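Local coordinates for death on curing protein (Enterobacteria phage P1, PDB 3DD7) that acts as the toxin of a phage toxin–antitoxin pair, probably halting translation by phosphorylating elongation factor Tu, and is held inactive by its antitoxin Phd, at residues A[64-67]-A[71-74]. The protein carries 2 engineered substitutions. Numbering follows the deposited sequence.
Sequences RGYI and ANKR. Engineered in segment 64-67: Tyr66 (natural residue His).
Asn72 reaches across to the backbone of Tyr66 and Ile67 and bridges the Fic motif, HxFx(D/E)(A/G)N(K/G)R, which runs through the loop after helix 51-65 into the start of helix 72-86. Tyr66 is engineered and stands where the natural sequence has the motif's histidine, which in active Fic proteins is the catalytic residue. It is also the first residue to leave helix 51-65, and its positive phi of 49° helps turn the chain into the loop. Its CB is directed away from 71-74, so Asn72 meets mainly the main chain here; ND2 lies oblique to the phenol ring, 4.4 Å from Tyr66 CD2.

Asn72, in the first turn of its helix, has CG beside its own backbone N and anti to the carbonyl carbon (chi1 -67°), which sends the amide back over the loop. A short side chain with both a donor and an acceptor suits this place: ND2 donates to Phe68 O within the loop, while OD1 turns to the backbone at Tyr66 and Ile67. OD1 comes to 3.9 Å from Tyr66 CA and 3.4 Å from Ile67 N, but the angle is too poor for a direct hydrogen bond. Ile67 suits the buried side, packing on Leu9, Ala32 and Ile35. Further along, the small Ala71 lets its CB sit over one face of the Arg74 guanidinium, whose NH1 is hydrogen-bonded to Asn16 OD1 and Gly21 O. One water completes the link, accepting from Ile67 N at 2.8 Å and donating to Asn72 OD1 at 2.7 Å.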
loop_
_atom_site.group_PDB
_atom_site.type_symbol
_atom_site.label_atom_id
_atom_site.label_comp_id
_atom_site.label_asym_id
_atom_site.label_seq_id
_atom_site.Cartn_x
_atom_site.Cartn_y
_atom_site.Cartn_z
ATOM N N ARG A 64 1.926 5.191 7.387
ATOM C CA ARG A 64 2.263 5.774 8.697
ATOM C C ARG A 64 3.416 5.083 9.418
ATOM O O ARG A 64 3.903 5.586 10.439
ATOM C CB ARG A 64 1.047 5.732 9.620
ATOM C CG ARG A 64 -0.068 6.567 9.135
ATOM C CD ARG A 64 -1.161 6.705 10.156
ATOM N NE ARG A 64 -2.278 7.277 9.439
ATOM C CZ ARG A 64 -3.522 7.392 9.872
ATOM N NH1 ARG A 64 -3.876 6.969 11.088
ATOM N NH2 ARG A 64 -4.412 7.933 9.045
ATOM N N GLY A 65 3.842 3.940 8.889
ATOM C CA GLY A 65 4.700 3.018 9.630
ATOM C C GLY A 65 6.196 3.287 9.569
ATOM O O GLY A 65 6.940 2.786 10.421
ATOM N N TYR A 66 6.631 4.071 8.577
ATOM C CA TYR A 66 8.053 4.423 8.397
ATOM C C TYR A 66 8.938 3.184 8.451
ATOM O O TYR A 66 9.949 3.131 9.151
ATOM C CB TYR A 66 8.502 5.490 9.413
ATOM C CG TYR A 66 7.736 6.788 9.272
ATOM C CD1 TYR A 66 6.536 6.979 9.950
ATOM C CD2 TYR A 66 8.197 7.808 8.434
ATOM C CE1 TYR A 66 5.809 8.155 9.820
ATOM C CE2 TYR A 66 7.480 9.005 8.290
ATOM C CZ TYR A 66 6.284 9.168 8.990
ATOM O OH TYR A 66 5.553 10.335 8.872
ATOM N N ILE A 67 8.517 2.170 7.707
ATOM C CA ILE A 67 9.299 0.945 7.567
ATOM C C ILE A 67 10.591 1.224 6.786
ATOM O O ILE A 67 11.638 0.606 7.043
ATOM C CB ILE A 67 8.459 -0.122 6.843
ATOM C CG1 ILE A 67 7.219 -0.470 7.674
ATOM C CG2 ILE A 67 9.279 -1.366 6.494
ATOM C CD1 ILE A 67 6.164 -1.177 6.873
ATOM N N ALA A 71 10.133 6.223 0.054
ATOM C CA ALA A 71 9.088 5.595 -0.749
ATOM C C ALA A 71 8.091 4.807 0.111
ATOM O O ALA A 71 7.531 3.802 -0.329
ATOM C CB ALA A 71 9.703 4.714 -1.850
ATOM N N ASN A 72 7.874 5.257 1.349
ATOM C CA ASN A 72 6.830 4.667 2.174
ATOM C C ASN A 72 5.447 4.890 1.591
ATOM O O ASN A 72 4.613 3.974 1.587
ATOM C CB ASN A 72 6.891 5.217 3.598
ATOM C CG ASN A 72 8.129 4.793 4.318
ATOM O OD1 ASN A 72 8.297 3.633 4.635
ATOM N ND2 ASN A 72 8.997 5.756 4.622
ATOM N N LYS A 73 5.189 6.102 1.117
ATOM C CA LYS A 73 3.867 6.379 0.536
ATOM C C LYS A 73 3.656 5.581 -0.749
ATOM O O LYS A 73 2.589 4.981 -0.944
ATOM C CB LYS A 73 3.644 7.875 0.312
ATOM C CG LYS A 73 3.578 8.692 1.618
ATOM C CD LYS A 73 3.407 10.173 1.337
ATOM C CE LYS A 73 4.626 10.810 0.654
ATOM N NZ LYS A 73 5.682 11.099 1.666
ATOM N N ARG A 74 4.666 5.561 -1.619
ATOM C CA ARG A 74 4.559 4.755 -2.842
ATOM C C ARG A 74 4.294 3.293 -2.512
ATOM O O ARG A 74 3.426 2.657 -3.127
ATOM C CB ARG A 74 5.799 4.906 -3.722
ATOM C CG ARG A 74 5.744 6.143 -4.597
ATOM C CD ARG A 74 7.071 6.254 -5.370
ATOM N NE ARG A 74 8.122 6.900 -4.582
ATOM C CZ ARG A 74 9.435 6.709 -4.752
ATOM N NH1 ARG A 74 9.884 5.795 -5.602
ATOM N NH2 ARG A 74 10.304 7.412 -4.037
HETATM O O HOH W 1 6.371 2.128 5.848
#